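PDB 1T3Q: quinoline 2-oxidoreductase large subunit from Pseudomonas putida, which carries the molybdenum and pterin cytosine dinucleotide site of a molybdenum hydroxylase of the xanthine dehydrogenase family that oxidises quinoline at carbon 2. Local coordinates for residues N404-E409 and G424-T429; D634-N639 and T729-V734. All blocks are in the same frame, centred on the assembly; numbering follows the deposited sequence.

Contact 1: N404-E409 and G424-T429; sequences NVVMPE and GTYLQT
The carbonyl oxygen of Val406 and the backbone N of Leu427 are joined through one ordered water, which donates to Val406 O over 2.7 Å and accepts from Leu427 N over 2.9 Å. Leu427 N lies in the first turn of helix 426-437, where an N-H has no carbonyl one turn back in the helix to bond to; the water supplies that acceptor and hands the link on to the loop. The same Val406 O also lies at the edge of the Tyr426 ring, near its plane, 3.6 Å from Tyr426 CD2. Val406 CB meets this edge too, in plane and 3.8 Å from Tyr426 CD2, while Val405 approaches the tyrosine obliquely. Val347 packs on both Val405 and Tyr426, and the ring of His421 stands at about a right angle to that of Tyr426.

On the more exposed flank Leu427 reaches the loop with CG anti to its backbone N (chi1 -180°); its CD2 branch makes the nearer contacts, while CD1 lies more loosely against Val405 CG1. Met407 CB points away from the helix, but bends at chi2 (-72°) and chi3 (-81°) fold the thioether back until Met407 CE is 3.8 Å from Leu427 CD2. Pro408 adds ring atom CD, 4.0 Å from Leu427 CD2, the two side chains crossing at about a right angle. Within the turn, Thr425 O accepts from both Thr429 N and Thr429 OG1. Thr425 holds the N-cap position without a capping bond from its side chain; the arrangement is a helix N-terminus whose first turn packs on the loop after helix 397-402, with a water bridging the two backbones.

Contact 2: D634-N639 and T729-V734; sequences DLVLAN and TPSPLV
In Leu733 CG is turned beside the backbone N (chi1 -44°) and the chain then runs on extended, carrying CD1 up to the loop before the strand, while Val636 sets CG1 anti to its N (chi1 177°) and CG2 beside it, CG1 serving Ser731 and CG2 facing Val734 and, more loosely, Leu733. Leu733 CD1 ends 3.5 Å from Asp634 CB and 3.6 Å from Leu635 O, a methyl resting on the backbone and on the root of the aspartate. The charged end of Asp634 is engaged elsewhere: OD1 forms a salt bridge with Arg422, and OD2 takes a weak bond from the N of Leu635.

Val636 CG1 lies over the serine side chain, 3.9 Å from Ser731 OG. That hydroxyl also shapes its own loop, Ser731 OG accepting from Leu733 N over 3.0 Å at an N-H...O angle of 152°; this is an ST turn, superposed on a type I beta turn from Ser731 to Val734. Leu733 and Val734, the last two residues of the beta turn, both point their CB atoms at the strand. The contact thus lays a tight turn, some residues beyond strand 722-726, against the beginning of strand 636-649; both strands belong to one mixed four-stranded sheet, in which Val636 bonds through its backbone to Thr467 of strand 454-467, at the edge of the sheet within this chain.

The other branch, Val636 CG2, is 4.0 Å from Val734 CG2, and these two valines cross at about a right angle; Leu733 CD1 is a looser neighbour of Val636 CG2 at 4.4 Å. Val734 packs as well on Val551 and Ala554 of helix 549-576, and the carbonyl oxygen of Leu733 accepts from the hydroxyl of Tyr630.

Overall arrangement
Contact 1 closes before contact 2 opens along the chain, yet their centres are about 15 Å apart and the two touch on the same side of the chain's centre. Asp665, at the end of strand 655-665, joins them: its OD2 is hydrogen-bonded to the hydroxyls of both Thr425 of contact 1 and Thr729 of contact 2, and these threonines also pack on each other. Gly424 and Thr425 further lie against Asn639. Contact 2 lies near the cofactor without touching it at Val734, whose side chain is about 8 Å from the bound pterin cytosine dinucleotide; contact 1 sits farther out, its centre about 26 Å from the centre of the chain against about 18 Å.

Contact 1: N404-E409 and G424-T429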
ATOM      1  N   ASN B 404     -24.075 -32.344  41.073  1.00 22.41           N
ATOM      2  CA  ASN B 404     -23.173 -31.291  41.532  1.00 22.26           C
ATOM      3  C   ASN B 404     -23.197 -30.013  40.708  1.00 22.68           C
ATOM      4  O   ASN B 404     -22.658 -28.986  41.122  1.00 22.00           O
ATOM      5  CB  ASN B 404     -21.751 -31.838  41.582  1.00 22.22           C
ATOM      6  CG  ASN B 404     -21.576 -32.884  42.658  1.00 22.70           C
ATOM      7  OD1 ASN B 404     -21.524 -32.560  43.846  1.00 23.59           O
ATOM      8  ND2 ASN B 404     -21.501 -34.148  42.253  1.00 19.77           N
ATOM      9  N   VAL B 405     -23.826 -30.070  39.542  1.00 22.03           N
ATOM     10  CA  VAL B 405     -23.889 -28.915  38.660  1.00 21.82           C
ATOM     11  C   VAL B 405     -24.817 -27.820  39.173  1.00 22.83           C
ATOM     12  O   VAL B 405     -25.776 -28.092  39.899  1.00 23.02           O
ATOM     13  CB  VAL B 405     -24.362 -29.342  37.246  1.00 23.29           C
ATOM     14  CG1 VAL B 405     -25.832 -29.745  37.284  1.00 21.97           C
ATOM     15  CG2 VAL B 405     -24.145 -28.230  36.269  1.00 24.53           C
ATOM     16  N   VAL B 406     -24.519 -26.574  38.817  1.00 21.86           N
ATOM     17  CA  VAL B 406     -25.387 -25.476  39.208  1.00 21.65           C
ATOM     18  C   VAL B 406     -26.673 -25.768  38.449  1.00 22.38           C
ATOM     19  O   VAL B 406     -26.663 -25.885  37.221  1.00 22.30           O
ATOM     20  CB  VAL B 406     -24.827 -24.108  38.769  1.00 21.51           C
ATOM     21  CG1 VAL B 406     -25.860 -23.018  39.020  1.00 22.65           C
ATOM     22  CG2 VAL B 406     -23.553 -23.798  39.539  1.00 21.82           C
ATOM     23  N   MET B 407     -27.772 -25.901  39.181  1.00 22.43           N
ATOM     24  CA  MET B 407     -29.064 -26.222  38.587  1.00 23.06           C
ATOM     25  C   MET B 407     -29.833 -25.013  38.063  1.00 23.24           C
ATOM     26  O   MET B 407     -29.586 -23.877  38.471  1.00 23.22           O
ATOM     27  CB  MET B 407     -29.925 -26.965  39.614  1.00 24.55           C
ATOM     28  CG  MET B 407     -29.364 -28.310  40.053  1.00 27.06           C
ATOM     29  SD  MET B 407     -29.480 -29.574  38.768  1.00 29.80           S
ATOM     30  CE  MET B 407     -31.211 -30.082  38.965  1.00 29.48           C
ATOM     31  N   PRO B 408     -30.785 -25.249  37.142  1.00 23.71           N
ATOM     32  CA  PRO B 408     -31.587 -24.167  36.571  1.00 23.88           C
ATOM     33  C   PRO B 408     -32.199 -23.290  37.664  1.00 25.29           C
ATOM     34  O   PRO B 408     -32.225 -22.063  37.557  1.00 26.39           O
ATOM     35  CB  PRO B 408     -32.644 -24.916  35.765  1.00 24.13           C
ATOM     36  CG  PRO B 408     -31.893 -26.134  35.295  1.00 23.38           C
ATOM     37  CD  PRO B 408     -31.154 -26.549  36.548  1.00 23.01           C
ATOM     38  N   GLU B 409     -32.674 -23.939  38.721  1.00 25.66           N
ATOM     39  CA  GLU B 409     -33.298 -23.256  39.853  1.00 26.22           C
ATOM     40  C   GLU B 409     -32.282 -22.472  40.687  1.00 27.13           C
ATOM     41  O   GLU B 409     -32.659 -21.605  41.478  1.00 27.33           O
ATOM     42  CB  GLU B 409     -33.998 -24.289  40.744  1.00 26.53           C
ATOM     43  N   GLY B 424     -27.240 -20.171  31.784  1.00 24.26           N
ATOM     44  CA  GLY B 424     -26.520 -21.193  31.039  1.00 24.83           C
ATOM     45  C   GLY B 424     -27.288 -22.499  31.018  1.00 24.80           C
ATOM     46  O   GLY B 424     -28.273 -22.654  31.744  1.00 25.45           O
ATOM     47  N   THR B 425     -26.833 -23.444  30.201  1.00 22.75           N
ATOM     48  CA  THR B 425     -27.500 -24.736  30.072  1.00 21.65           C
ATOM     49  C   THR B 425     -26.682 -25.913  30.593  1.00 21.12           C
ATOM     50  O   THR B 425     -26.584 -26.947  29.932  1.00 22.66           O
ATOM     51  CB  THR B 425     -27.856 -25.003  28.600  1.00 22.36           C
ATOM     52  OG1 THR B 425     -26.713 -24.722  27.777  1.00 22.10           O
ATOM     53  CG2 THR B 425     -29.019 -24.126  28.165  1.00 20.01           C
ATOM     54  N   TYR B 426     -26.114 -25.774  31.785  1.00 21.45           N
ATOM     55  CA  TYR B 426     -25.299 -26.841  32.348  1.00 20.62           C
ATOM     56  C   TYR B 426     -26.010 -28.186  32.406  1.00 21.29           C
ATOM     57  O   TYR B 426     -25.531 -29.169  31.844  1.00 21.33           O
ATOM     58  CB  TYR B 426     -24.827 -26.474  33.759  1.00 22.10           C
ATOM     59  CG  TYR B 426     -24.125 -25.140  33.887  1.00 21.36           C
ATOM     60  CD1 TYR B 426     -23.558 -24.502  32.780  1.00 19.85           C
ATOM     61  CD2 TYR B 426     -23.995 -24.531  35.134  1.00 21.88           C
ATOM     62  CE1 TYR B 426     -22.879 -23.293  32.918  1.00 22.11           C
ATOM     63  CE2 TYR B 426     -23.320 -23.329  35.284  1.00 22.83           C
ATOM     64  CZ  TYR B 426     -22.764 -22.712  34.175  1.00 22.37           C
ATOM     65  OH  TYR B 426     -22.085 -21.526  34.333  1.00 22.20           O
ATOM     66  N   LEU B 427     -27.148 -28.234  33.097  1.00 20.96           N
ATOM     67  CA  LEU B 427     -27.899 -29.476  33.228  1.00 20.52           C
ATOM     68  C   LEU B 427     -28.334 -30.032  31.881  1.00 20.87           C
ATOM     69  O   LEU B 427     -28.134 -31.212  31.597  1.00 21.40           O
ATOM     70  CB  LEU B 427     -29.140 -29.279  34.113  1.00 20.26           C
ATOM     71  CG  LEU B 427     -29.971 -30.558  34.301  1.00 21.12           C
ATOM     72  CD1 LEU B 427     -29.107 -31.637  34.942  1.00 22.19           C
ATOM     73  CD2 LEU B 427     -31.191 -30.277  35.164  1.00 21.92           C
ATOM     74  N   GLN B 428     -28.932 -29.183  31.053  1.00 20.54           N
ATOM     75  CA  GLN B 428     -29.404 -29.622  29.745  1.00 22.38           C
ATOM     76  C   GLN B 428     -28.264 -30.145  28.876  1.00 21.79           C
ATOM     77  O   GLN B 428     -28.471 -31.031  28.043  1.00 20.29           O
ATOM     78  CB  GLN B 428     -30.145 -28.487  29.035  1.00 24.61           C
ATOM     79  CG  GLN B 428     -30.620 -28.845  27.636  1.00 31.49           C
ATOM     80  CD  GLN B 428     -31.662 -27.880  27.092  1.00 33.54           C
ATOM     81  OE1 GLN B 428     -31.677 -26.695  27.438  1.00 34.27           O
ATOM     82  NE2 GLN B 428     -32.529 -28.383  26.219  1.00 33.24           N
ATOM     83  N   THR B 429     -27.061 -29.614  29.075  1.00 20.11           N
ATOM     84  CA  THR B 429     -25.906 -30.078  28.303  1.00 20.10           C
ATOM     85  C   THR B 429     -25.561 -31.520  28.677  1.00 18.88           C
ATOM     86  O   THR B 429     -25.311 -32.355  27.812  1.00 20.16           O
ATOM     87  CB  THR B 429     -24.671 -29.185  28.544  1.00 18.12           C
ATOM     88  OG1 THR B 429     -24.865 -27.927  27.887  1.00 17.92           O
ATOM     89  CG2 THR B 429     -23.417 -29.848  28.007  1.00 21.35           C
TER
HETATM   90  O   HOH W   1     -27.983 -26.120  34.834  1.00 24.48           O

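Contact 2: D634-N639 and T729-V734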
ATOM      1  N   ASP B 634     -20.426  -7.271  32.853  1.00 19.90           N
ATOM      2  CA  ASP B 634     -20.228  -8.410  33.738  1.00 20.47           C
ATOM      3  C   ASP B 634     -19.659  -9.565  32.914  1.00 21.24           C
ATOM      4  O   ASP B 634     -19.419  -9.422  31.708  1.00 21.26           O
ATOM      5  CB  ASP B 634     -21.591  -8.792  34.338  1.00 19.98           C
ATOM      6  CG  ASP B 634     -21.485  -9.663  35.578  1.00 22.69           C
ATOM      7  OD1 ASP B 634     -22.553  -9.996  36.142  1.00 23.73           O
ATOM      8  OD2 ASP B 634     -20.365 -10.017  36.002  1.00 22.35           O
ATOM      9  N   LEU B 635     -19.431 -10.701  33.561  1.00 19.22           N
ATOM     10  CA  LEU B 635     -18.919 -11.865  32.860  1.00 20.28           C
ATOM     11  C   LEU B 635     -19.966 -12.303  31.844  1.00 19.85           C
ATOM     12  O   LEU B 635     -21.155 -12.058  32.028  1.00 19.24           O
ATOM     13  CB  LEU B 635     -18.689 -13.024  33.832  1.00 20.11           C
ATOM     14  CG  LEU B 635     -17.805 -12.813  35.062  1.00 21.10           C
ATOM     15  CD1 LEU B 635     -17.737 -14.116  35.842  1.00 20.32           C
ATOM     16  CD2 LEU B 635     -16.415 -12.369  34.639  1.00 20.52           C
ATOM     17  N   VAL B 636     -19.513 -12.937  30.773  1.00 19.60           N
ATOM     18  CA  VAL B 636     -20.409 -13.471  29.752  1.00 18.90           C
ATOM     19  C   VAL B 636     -19.956 -14.925  29.628  1.00 19.30           C
ATOM     20  O   VAL B 636     -19.051 -15.247  28.858  1.00 18.82           O
ATOM     21  CB  VAL B 636     -20.251 -12.741  28.404  1.00 19.24           C
ATOM     22  CG1 VAL B 636     -21.153 -13.388  27.343  1.00 17.95           C
ATOM     23  CG2 VAL B 636     -20.631 -11.267  28.567  1.00 17.69           C
ATOM     24  N   LEU B 637     -20.586 -15.795  30.410  1.00 18.32           N
ATOM     25  CA  LEU B 637     -20.235 -17.207  30.447  1.00 18.49           C
ATOM     26  C   LEU B 637     -20.927 -18.091  29.419  1.00 18.66           C
ATOM     27  O   LEU B 637     -22.150 -18.149  29.372  1.00 20.00           O
ATOM     28  CB  LEU B 637     -20.535 -17.776  31.830  1.00 19.32           C
ATOM     29  CG  LEU B 637     -19.946 -17.020  33.023  1.00 21.21           C
ATOM     30  CD1 LEU B 637     -20.364 -17.696  34.314  1.00 20.05           C
ATOM     31  CD2 LEU B 637     -18.432 -16.966  32.896  1.00 21.39           C
ATOM     32  N   ALA B 638     -20.135 -18.779  28.603  1.00 17.90           N
ATOM     33  CA  ALA B 638     -20.681 -19.708  27.617  1.00 18.56           C
ATOM     34  C   ALA B 638     -20.513 -21.075  28.265  1.00 18.21           C
ATOM     35  O   ALA B 638     -19.838 -21.195  29.288  1.00 17.53           O
ATOM     36  CB  ALA B 638     -19.891 -19.635  26.318  1.00 18.45           C
ATOM     37  N   ASN B 639     -21.114 -22.113  27.691  1.00 15.66           N
ATOM     38  CA  ASN B 639     -20.975 -23.438  28.282  1.00 15.41           C
ATOM     39  C   ASN B 639     -21.210 -24.532  27.259  1.00 14.95           C
ATOM     40  O   ASN B 639     -21.656 -24.269  26.144  1.00 16.45           O
ATOM     41  CB  ASN B 639     -21.955 -23.604  29.459  1.00 16.20           C
ATOM     42  CG  ASN B 639     -23.401 -23.705  29.006  1.00 16.56           C
ATOM     43  OD1 ASN B 639     -23.911 -24.797  28.751  1.00 20.98           O
ATOM     44  ND2 ASN B 639     -24.060 -22.564  28.886  1.00 16.31           N
ATOM     45  N   THR B 729     -28.539 -19.841  24.975  1.00 23.16           N
ATOM     46  CA  THR B 729     -28.981 -19.092  26.142  1.00 21.68           C
ATOM     47  C   THR B 729     -28.380 -17.712  25.916  1.00 20.98           C
ATOM     48  O   THR B 729     -27.214 -17.466  26.236  1.00 20.88           O
ATOM     49  CB  THR B 729     -28.443 -19.696  27.449  1.00 22.46           C
ATOM     50  OG1 THR B 729     -28.795 -21.083  27.511  1.00 21.53           O
ATOM     51  CG2 THR B 729     -29.054 -18.976  28.654  1.00 21.53           C
ATOM     52  N   PRO B 730     -29.171 -16.796  25.338  1.00 20.64           N
ATOM     53  CA  PRO B 730     -28.743 -15.429  25.037  1.00 20.08           C
ATOM     54  C   PRO B 730     -28.223 -14.646  26.229  1.00 20.37           C
ATOM     55  O   PRO B 730     -28.776 -14.715  27.330  1.00 17.80           O
ATOM     56  CB  PRO B 730     -30.003 -14.784  24.450  1.00 22.26           C
ATOM     57  CG  PRO B 730     -30.776 -15.941  23.910  1.00 23.11           C
ATOM     58  CD  PRO B 730     -30.586 -16.988  24.973  1.00 21.36           C
ATOM     59  N   SER B 731     -27.142 -13.912  26.000  1.00 19.18           N
ATOM     60  CA  SER B 731     -26.579 -13.068  27.037  1.00 18.82           C
ATOM     61  C   SER B 731     -27.317 -11.742  26.968  1.00 19.30           C
ATOM     62  O   SER B 731     -27.502 -11.184  25.889  1.00 21.05           O
ATOM     63  CB  SER B 731     -25.096 -12.809  26.791  1.00 19.33           C
ATOM     64  OG  SER B 731     -24.688 -11.657  27.508  1.00 18.87           O
ATOM     65  N   PRO B 732     -27.775 -11.231  28.117  1.00 19.32           N
ATOM     66  CA  PRO B 732     -28.487  -9.953  28.110  1.00 20.06           C
ATOM     67  C   PRO B 732     -27.502  -8.786  28.107  1.00 19.75           C
ATOM     68  O   PRO B 732     -27.899  -7.624  28.065  1.00 21.46           O
ATOM     69  CB  PRO B 732     -29.307 -10.015  29.397  1.00 19.18           C
ATOM     70  CG  PRO B 732     -28.408 -10.784  30.318  1.00 19.96           C
ATOM     71  CD  PRO B 732     -27.889 -11.901  29.425  1.00 19.82           C
ATOM     72  N   LEU B 733     -26.213  -9.112  28.122  1.00 19.15           N
ATOM     73  CA  LEU B 733     -25.157  -8.104  28.162  1.00 18.97           C
ATOM     74  C   LEU B 733     -24.469  -7.841  26.825  1.00 18.50           C
ATOM     75  O   LEU B 733     -23.563  -7.015  26.744  1.00 17.64           O
ATOM     76  CB  LEU B 733     -24.101  -8.531  29.177  1.00 19.08           C
ATOM     77  CG  LEU B 733     -24.648  -9.059  30.505  1.00 19.02           C
ATOM     78  CD1 LEU B 733     -23.485  -9.400  31.418  1.00 20.69           C
ATOM     79  CD2 LEU B 733     -25.546  -8.005  31.151  1.00 21.59           C
ATOM     80  N   VAL B 734     -24.901  -8.540  25.784  1.00 18.35           N
ATOM     81  CA  VAL B 734     -24.297  -8.392  24.465  1.00 17.57           C
ATOM     82  C   VAL B 734     -25.402  -8.271  23.418  1.00 19.14           C
ATOM     83  O   VAL B 734     -26.402  -8.983  23.489  1.00 17.20           O
ATOM     84  CB  VAL B 734     -23.429  -9.633  24.144  1.00 17.41           C
ATOM     85  CG1 VAL B 734     -22.661  -9.424  22.849  1.00 15.99           C
ATOM     86  CG2 VAL B 734     -22.472  -9.917  25.306  1.00 16.44           C
TER